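Local structure of acetyltransferase (4JXR) at residues Y54-A59 against Y69-A74; R82-D87 against Q119-I124. The protein probably transfers an acetyl group from acetyl-CoA to an acceptor, possibly phosphinothricin or a related compound, as a member of the GNAT superfamily. All blocks are in the same frame, centred on the assembly; numbering follows the deposited sequence. Where two conformers were deposited one is given.

Contact 1 (Y54-A59 against Y69-A74); sequences YPYVVA and YAYASA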
ATOM      1  N   TYR A  54       0.110  17.947  -0.834  1.00  8.77           N
ATOM      2  CA  TYR A  54      -1.174  17.356  -1.152  1.00  8.43           C
ATOM      3  C   TYR A  54      -2.321  18.179  -0.576  1.00  7.96           C
ATOM      4  O   TYR A  54      -2.176  18.774   0.490  1.00  9.38           O
ATOM      5  CB  TYR A  54      -1.230  15.950  -0.540  1.00  8.73           C
ATOM      6  CG  TYR A  54      -0.262  14.956  -1.089  1.00  8.36           C
ATOM      7  CD1 TYR A  54      -0.256  14.570  -2.425  1.00  8.30           C
ATOM      8  CD2 TYR A  54       0.647  14.310  -0.271  1.00  9.01           C
ATOM      9  CE1 TYR A  54       0.593  13.608  -2.907  1.00  8.04           C
ATOM     10  CE2 TYR A  54       1.503  13.331  -0.744  1.00  9.17           C
ATOM     11  CZ  TYR A  54       1.474  12.965  -2.073  1.00  8.10           C
ATOM     12  OH  TYR A  54       2.310  11.991  -2.502  1.00  8.81           O
ATOM     13  N   PRO A  55      -3.481  18.145  -1.205  1.00  7.74           N
ATOM     14  CA  PRO A  55      -4.648  18.883  -0.729  1.00  8.19           C
ATOM     15  C   PRO A  55      -5.308  18.155   0.438  1.00  7.83           C
ATOM     16  O   PRO A  55      -5.455  16.929   0.439  1.00  8.34           O
ATOM     17  CB  PRO A  55      -5.567  18.927  -1.941  1.00  9.01           C
ATOM     18  CG  PRO A  55      -5.209  17.649  -2.703  1.00  8.74           C
ATOM     19  CD  PRO A  55      -3.731  17.536  -2.512  1.00  8.49           C
ATOM     20  N   TYR A  56      -5.784  18.942   1.388  1.00  7.90           N
ATOM     21  CA  TYR A  56      -6.465  18.442   2.592  1.00  8.33           C
ATOM     22  C   TYR A  56      -7.595  19.427   2.857  1.00  8.14           C
ATOM     23  O   TYR A  56      -7.326  20.633   3.087  1.00  9.18           O
ATOM     24  CB  TYR A  56      -5.456  18.356   3.742  1.00  8.89           C
ATOM     25  CG  TYR A  56      -5.842  17.495   4.924  1.00  8.32           C
ATOM     26  CD1 TYR A  56      -7.106  17.564   5.517  1.00  8.38           C
ATOM     27  CD2 TYR A  56      -4.950  16.612   5.489  1.00  8.68           C
ATOM     28  CE1 TYR A  56      -7.415  16.789   6.632  1.00  8.72           C
ATOM     29  CE2 TYR A  56      -5.236  15.852   6.590  1.00  9.15           C
ATOM     30  CZ  TYR A  56      -6.490  15.975   7.184  1.00  8.66           C
ATOM     31  OH  TYR A  56      -6.845  15.245   8.317  1.00 10.72           O
ATOM     32  N   VAL A  57      -8.836  18.979   2.747  1.00  7.80           N
ATOM     33  CA  VAL A  57      -9.995  19.832   2.722  0.80  8.85           C
ATOM     34  C   VAL A  57     -11.063  19.392   3.712  1.00  8.10           C
ATOM     35  O   VAL A  57     -11.089  18.235   4.154  1.00  8.96           O
ATOM     36  CB  VAL A  57     -10.568  19.933   1.274  0.80  9.99           C
ATOM     37  CG1 VAL A  57      -9.495  20.395   0.261  0.80 11.36           C
ATOM     38  CG2 VAL A  57     -11.135  18.640   0.817  0.80  9.72           C
ATOM     39  N   VAL A  58     -11.895  20.338   4.085  1.00  8.73           N
ATOM     40  CA  VAL A  58     -13.032  20.075   4.945  1.00  8.78           C
ATOM     41  C   VAL A  58     -14.322  20.519   4.257  1.00  9.17           C
ATOM     42  O   VAL A  58     -14.329  21.419   3.415  1.00  9.86           O
ATOM     43  CB  VAL A  58     -12.911  20.767   6.315  1.00  9.48           C
ATOM     44  CG1 VAL A  58     -11.768  20.164   7.123  1.00 10.07           C
ATOM     45  CG2 VAL A  58     -12.724  22.280   6.181  1.00 10.51           C
ATOM     46  N   ALA A  59     -15.396  19.868   4.676  1.00  9.00           N
ATOM     47  CA  ALA A  59     -16.774  20.260   4.349  1.00 10.11           C
ATOM     48  C   ALA A  59     -17.413  20.842   5.611  1.00 10.19           C
ATOM     49  O   ALA A  59     -17.216  20.321   6.707  1.00 10.75           O
ATOM     50  CB  ALA A  59     -17.599  19.072   3.880  1.00 10.75           C
ATOM     51  N   TYR A  69     -14.223  15.543   5.971  1.00  8.60           N
ATOM     52  CA  TYR A  69     -12.914  15.977   5.476  1.00  8.19           C
ATOM     53  C   TYR A  69     -12.437  14.970   4.451  1.00  7.70           C
ATOM     54  O   TYR A  69     -12.942  13.847   4.363  1.00  8.50           O
ATOM     55  CB  TYR A  69     -11.906  16.175   6.607  1.00  8.92           C
ATOM     56  CG  TYR A  69     -11.414  14.904   7.258  1.00  8.33           C
ATOM     57  CD1 TYR A  69     -12.110  14.314   8.327  1.00  8.51           C
ATOM     58  CD2 TYR A  69     -10.276  14.282   6.853  1.00  8.66           C
ATOM     59  CE1 TYR A  69     -11.672  13.176   8.907  1.00  8.89           C
ATOM     60  CE2 TYR A  69      -9.840  13.138   7.425  1.00  9.30           C
ATOM     61  CZ  TYR A  69     -10.514  12.568   8.476  1.00  9.16           C
ATOM     62  OH  TYR A  69     -10.115  11.412   9.093  1.00 10.54           O
ATOM     63  N   ALA A  70     -11.445  15.389   3.688  1.00  7.93           N
ATOM     64  CA  ALA A  70     -10.862  14.519   2.676  1.00  7.90           C
ATOM     65  C   ALA A  70      -9.458  14.990   2.373  1.00  8.01           C
ATOM     66  O   ALA A  70      -9.159  16.182   2.470  1.00  8.91           O
ATOM     67  CB  ALA A  70     -11.685  14.537   1.408  1.00  8.85           C
ATOM     68  N   TYR A  71      -8.629  14.062   1.942  1.00  7.73           N
ATOM     69  CA  TYR A  71      -7.303  14.431   1.487  1.00  7.85           C
ATOM     70  C   TYR A  71      -6.825  13.463   0.447  1.00  7.65           C
ATOM     71  O   TYR A  71      -7.323  12.336   0.344  1.00  7.97           O
ATOM     72  CB  TYR A  71      -6.289  14.538   2.654  1.00  8.77           C
ATOM     73  CG  TYR A  71      -6.102  13.275   3.435  1.00  8.55           C
ATOM     74  CD1 TYR A  71      -5.228  12.275   3.031  1.00  9.50           C
ATOM     75  CD2 TYR A  71      -6.722  13.096   4.654  1.00 12.12           C
ATOM     76  CE1 TYR A  71      -5.080  11.118   3.764  1.00 11.86           C
ATOM     77  CE2 TYR A  71      -6.541  11.941   5.384  1.00 15.26           C
ATOM     78  CZ  TYR A  71      -5.718  10.964   4.935  1.00 14.54           C
ATOM     79  OH  TYR A  71      -5.527   9.837   5.695  1.00 23.06           O
ATOM     80  N   ALA A  72      -5.843  13.893  -0.330  1.00  7.71           N
ATOM     81  CA  ALA A  72      -5.051  13.018  -1.146  1.00  7.98           C
ATOM     82  C   ALA A  72      -3.707  12.822  -0.504  1.00  8.13           C
ATOM     83  O   ALA A  72      -3.200  13.714   0.193  1.00  9.44           O
ATOM     84  CB  ALA A  72      -4.872  13.589  -2.554  1.00 10.08           C
ATOM     85  N   SER A  73      -3.111  11.669  -0.696  1.00  7.86           N
ATOM     86  CA  SER A  73      -1.772  11.423  -0.237  0.50  8.12           C
ATOM     87  C   SER A  73      -1.159  10.331  -1.112  1.00  7.53           C
ATOM     88  O   SER A  73      -1.762   9.866  -2.083  1.00  8.56           O
ATOM     89  CB  SER A  73      -1.780  11.012   1.217  0.50  9.42           C
ATOM     90  OG  SER A  73      -0.438  11.015   1.715  0.50  8.34           O
ATOM     91  N   ALA A  74       0.071   9.924  -0.808  1.00  8.34           N
ATOM     92  CA  ALA A  74       0.688   8.849  -1.578  1.00  8.60           C
ATOM     93  C   ALA A  74      -0.061   7.550  -1.371  1.00  8.32           C
ATOM     94  O   ALA A  74      -0.501   7.236  -0.263  1.00 10.56           O
ATOM     95  CB  ALA A  74       2.107   8.651  -1.139  1.00 10.25           C
TER
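Ser73 lies with its CA over the centre of the Tyr54 ring, 3.7 Å from the centroid and 10° off the ring normal. The ring therefore lies flat on the backbone of 69-74, a CH-pi contact. Tyr54 CB is only 3.1 Å from Ala72 O, a buried carbonyl with no hydrogen-bond partner in the model. The Tyr54 hydroxyl passes Ala74 and bonds to Tyr184 OH near the C-terminus.

Further on, the strands pair in antiparallel fashion. Val57 N bonds Ala70 O at 2.8 Å, almost straight. Ala70 N returns a bond to Val57 O, and Ala72 N reaches Pro55 O.

Tyr56, Tyr69 and Tyr71 cluster on one face of the sheet. Tyr56 has CG anti to the backbone N (chi1 -162°), which brings its ring against both tyrosines of 69-74. Tyr71 CD2 sits over one face of it, 3.7 Å from Tyr56 CE2. The Tyr69 ring is nearly parallel to the Tyr56 ring but slid aside, with Tyr69 CD2 3.8 Å from Tyr56 CE1. Helices 14-27 and 39-51 cover this face.

The other face carries Val57 CG2 against Ala70 CB, and helix 100-115 packs on it. Ala70 adjoins Ile89, an acetyl-CoA-binding residue. The hairpin is thus joined by backbone bonds, with an aliphatic face on one side and a tyrosine-rich face on the other.

Contact 2 (R82-D87 against Q119-I124); sequences RFLVED and QMIAVI
A water is gripped by both strands. It can donate to Glu86 OE2 at 2.7 Å or to Asp87 O, and accepts from Val123 N at 2.9 Å. It bridges the strands where the direct backbone bonds end.

Before it, the parallel ladder runs through Gln119 N to Phe83 O, Val85 N to Gln119 O, Ile121 N to Val85 O and Asp87 N to Ile121 O. The bond from Ile121 N to Val85 O is the shortest of the four, at 2.8 Å.

Glu86 has CG anti to the backbone N (chi1 176°) and runs out extended. Its OE2 lies 3.6 Å from Val123 CG2, while OE1 forms a salt bridge with Arg76 of the second subunit. On this same face Leu84 CD1 meets Ile121 CG2 at 3.8 Å.

Met120, a selenomethionine, lies on the other face. Its chain bends at SE and brings CE to 3.7 Å from Val85 CG2. Asp87 OD1 touches Ala122 CB at 3.4 Å, and its OD2 bonds His135 NE2. Helix 100-115 covers Val85, Met120 and Asp87. This is the right-handed beta-alpha-beta crossover of the GNAT fold, whose first strand leads on to the acetyl-CoA-binding residues Ile89 and Leu91.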
ATOM      1  N   ARG A  82       5.323   8.676  -7.654  1.00  7.41           N
ATOM      2  CA  ARG A  82       5.062  10.073  -7.303  1.00  7.80           C
ATOM      3  C   ARG A  82       3.911  10.716  -8.062  1.00  7.58           C
ATOM      4  O   ARG A  82       3.345  11.699  -7.556  1.00  8.21           O
ATOM      5  CB  ARG A  82       6.339  10.910  -7.432  1.00  8.45           C
ATOM      6  CG  ARG A  82       6.900  11.029  -8.844  1.00  8.43           C
ATOM      7  CD  ARG A  82       8.345  11.512  -8.775  1.00  9.40           C
ATOM      8  NE  ARG A  82       9.000  11.656 -10.073  1.00  9.89           N
ATOM      9  CZ  ARG A  82       9.499  10.657 -10.790  1.00 10.02           C
ATOM     10  NH1 ARG A  82       9.425   9.414 -10.358  1.00 11.23           N
ATOM     11  NH2 ARG A  82      10.109  10.919 -11.946  1.00 11.66           N
ATOM     12  N   PHE A  83       3.550  10.221  -9.223  1.00  7.49           N
ATOM     13  CA  PHE A  83       2.427  10.762  -9.994  1.00  7.71           C
ATOM     14  C   PHE A  83       1.098  10.110  -9.648  1.00  7.52           C
ATOM     15  O   PHE A  83       0.073  10.445 -10.257  1.00  8.72           O
ATOM     16  CB  PHE A  83       2.688  10.641 -11.505  1.00  8.49           C
ATOM     17  CG  PHE A  83       3.951  11.352 -11.899  1.00  8.94           C
ATOM     18  CD1 PHE A  83       4.011  12.710 -11.978  1.00 10.26           C
ATOM     19  CD2 PHE A  83       5.111  10.624 -12.135  1.00  9.47           C
ATOM     20  CE1 PHE A  83       5.240  13.342 -12.266  1.00 11.09           C
ATOM     21  CE2 PHE A  83       6.315  11.261 -12.419  1.00 11.09           C
ATOM     22  CZ  PHE A  83       6.360  12.592 -12.491  1.00 10.83           C
ATOM     23  N   LEU A  84       1.091   9.201  -8.678  1.00  7.37           N
ATOM     24  CA  LEU A  84      -0.112   8.497  -8.180  1.00  7.04           C
ATOM     25  C   LEU A  84      -0.479   9.053  -6.821  1.00  6.93           C
ATOM     26  O   LEU A  84       0.353   9.159  -5.924  1.00  7.61           O
ATOM     27  CB  LEU A  84       0.225   7.023  -8.062  1.00  7.66           C
ATOM     28  CG  LEU A  84      -0.852   6.138  -7.394  1.00  7.16           C
ATOM     29  CD1 LEU A  84      -2.123   6.112  -8.172  1.00  7.96           C
ATOM     30  CD2 LEU A  84      -0.313   4.746  -7.173  1.00  8.02           C
ATOM     31  N   VAL A  85      -1.753   9.360  -6.653  1.00  7.04           N
ATOM     32  CA  VAL A  85      -2.314   9.757  -5.384  1.00  7.32           C
ATOM     33  C   VAL A  85      -3.458   8.803  -5.015  1.00  7.23           C
ATOM     34  O   VAL A  85      -4.071   8.162  -5.872  1.00  8.23           O
ATOM     35  CB  VAL A  85      -2.825  11.199  -5.375  1.00  8.48           C
ATOM     36  CG1 VAL A  85      -1.688  12.169  -5.190  1.00 10.55           C
ATOM     37  CG2 VAL A  85      -3.630  11.532  -6.624  1.00  9.75           C
ATOM     38  N   GLU A  86      -3.720   8.725  -3.723  1.00  7.49           N
ATOM     39  CA  GLU A  86      -4.806   7.953  -3.168  1.00  7.28           C
ATOM     40  C   GLU A  86      -5.718   8.898  -2.424  1.00  7.22           C
ATOM     41  O   GLU A  86      -5.241   9.745  -1.645  1.00  8.35           O
ATOM     42  CB  GLU A  86      -4.249   6.929  -2.200  1.00  8.26           C
ATOM     43  CG  GLU A  86      -5.301   6.115  -1.478  1.00  9.03           C
ATOM     44  CD  GLU A  86      -4.747   4.979  -0.666  1.00 10.75           C
ATOM     45  OE1 GLU A  86      -3.597   4.592  -0.838  1.00 14.56           O
ATOM     46  OE2 GLU A  86      -5.510   4.430   0.181  1.00 11.64           O
ATOM     47  N   ASP A  87      -7.041   8.757  -2.553  1.00  7.53           N
ATOM     48  CA  ASP A  87      -7.970   9.590  -1.834  1.00  7.68           C
ATOM     49  C   ASP A  87      -8.464   8.948  -0.566  1.00  8.03           C
ATOM     50  O   ASP A  87      -8.674   7.729  -0.529  1.00 10.44           O
ATOM     51  CB  ASP A  87      -9.225   9.945  -2.697  1.00  9.77           C
ATOM     52  CG  ASP A  87     -10.083   8.810  -3.069  1.00 10.75           C
ATOM     53  OD1 ASP A  87      -9.705   8.072  -4.047  1.00 13.28           O
ATOM     54  OD2 ASP A  87     -11.192   8.692  -2.486  1.00 10.62           O
ATOM     55  N   GLN A 119      -2.694   9.756 -11.871  1.00  7.52           N
ATOM     56  CA  GLN A 119      -3.604   8.662 -11.567  1.00  7.02           C
ATOM     57  C   GLN A 119      -4.044   8.827 -10.127  1.00  7.08           C
ATOM     58  O   GLN A 119      -3.260   9.271  -9.291  1.00  7.38           O
ATOM     59  CB  GLN A 119      -2.937   7.294 -11.718  1.00  8.17           C
ATOM     60  CG  GLN A 119      -2.361   7.001 -13.111  1.00  8.20           C
ATOM     61  CD  GLN A 119      -3.397   6.772 -14.176  1.00  8.40           C
ATOM     62  OE1 GLN A 119      -4.525   6.350 -13.939  1.00  8.96           O
ATOM     63  NE2 GLN A 119      -2.981   7.018 -15.458  1.00  9.21           N
HETATM   64  N   MSE A 120      -5.292   8.426  -9.855  1.00  7.23           N
HETATM   65  CA  MSE A 120      -5.803   8.392  -8.490  1.00  7.18           C
HETATM   66  C   MSE A 120      -6.352   6.991  -8.212  1.00  7.38           C
HETATM   67  O   MSE A 120      -7.105   6.432  -9.018  1.00  7.65           O
HETATM   68  CB  MSE A 120      -6.886   9.440  -8.284  1.00  7.39           C
HETATM   69  CG  MSE A 120      -7.341   9.572  -6.812  1.00  7.97           C
HETATM   70 SE   MSE A 120      -8.505  11.060  -6.492  1.00 12.64          SE
HETATM   71  CE  MSE A 120      -7.232  12.443  -6.482  1.00 10.16           C
ATOM     72  N   ILE A 121      -5.961   6.436  -7.075  1.00  7.52           N
ATOM     73  CA  ILE A 121      -6.446   5.146  -6.588  0.80  8.17           C
ATOM     74  C   ILE A 121      -7.251   5.348  -5.333  1.00  8.01           C
ATOM     75  O   ILE A 121      -6.944   6.187  -4.497  1.00  9.12           O
ATOM     76  CB  ILE A 121      -5.221   4.171  -6.390  0.80 10.60           C
ATOM     77  CG1 ILE A 121      -5.582   2.725  -6.078  0.80 13.00           C
ATOM     78  CG2 ILE A 121      -4.270   4.664  -5.324  0.80 11.02           C
ATOM     79  CD1 ILE A 121      -4.389   1.774  -6.246  0.80 17.26           C
ATOM     80  N   ALA A 122      -8.313   4.558  -5.199  1.00  8.40           N
ATOM     81  CA  ALA A 122      -9.077   4.430  -3.978  1.00  8.70           C
ATOM     82  C   ALA A 122      -8.931   2.983  -3.486  1.00  8.60           C
ATOM     83  O   ALA A 122      -9.089   2.044  -4.244  1.00  9.76           O
ATOM     84  CB  ALA A 122     -10.534   4.752  -4.192  1.00 11.16           C
ATOM     85  N   VAL A 123      -8.614   2.858  -2.216  1.00  8.75           N
ATOM     86  CA  VAL A 123      -8.489   1.564  -1.533  1.00  9.24           C
ATOM     87  C   VAL A 123      -9.618   1.523  -0.537  1.00  9.05           C
ATOM     88  O   VAL A 123      -9.577   2.248   0.467  1.00 11.48           O
ATOM     89  CB  VAL A 123      -7.116   1.408  -0.871  1.00 10.37           C
ATOM     90  CG1 VAL A 123      -7.064   0.047  -0.168  1.00 11.27           C
ATOM     91  CG2 VAL A 123      -5.997   1.568  -1.870  1.00 12.02           C
ATOM     92  N   ILE A 124     -10.683   0.808  -0.841  1.00  8.95           N
ATOM     93  CA  ILE A 124     -11.975   0.915  -0.175  1.00  9.25           C
ATOM     94  C   ILE A 124     -12.106  -0.201   0.841  1.00  8.82           C
ATOM     95  O   ILE A 124     -12.293  -1.378   0.510  1.00  8.97           O
ATOM     96  CB  ILE A 124     -13.103   0.901  -1.184  1.00  9.97           C
ATOM     97  CG1 ILE A 124     -12.896   2.198  -2.095  1.00 12.94           C
ATOM     98  CG2 ILE A 124     -14.464   0.949  -0.479  1.00 10.51           C
ATOM     99  CD1 ILE A 124     -13.884   2.319  -3.213  1.00 15.64           C
TER
HETATM  100  O   HOH W   1      -8.113   5.041  -0.311  1.00 12.52           O

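Both contacts are buried and belong to one mixed sheet. Contact 1 closes a local antiparallel hairpin; contact 2 joins two parallel strands separated by helix 100-115. Strands 66-74 and 84-91 are neighbours, so the contacts sit side by side in the sheet. Ser73 O probably accepts a hydrogen bond from Glu86 N at 2.8 Å, and Tyr54 CE1 packs on Val85 CG1 at 3.5 Å. Helix 100-115 covers one face of both. The opposite faces differ. In contact 1 it is aromatic and lies under helices of the same chain. In contact 2 it carries Glu86, whose carboxylate pairs with Arg76 of the second subunit. Contact 2 also has a water bridging its strands.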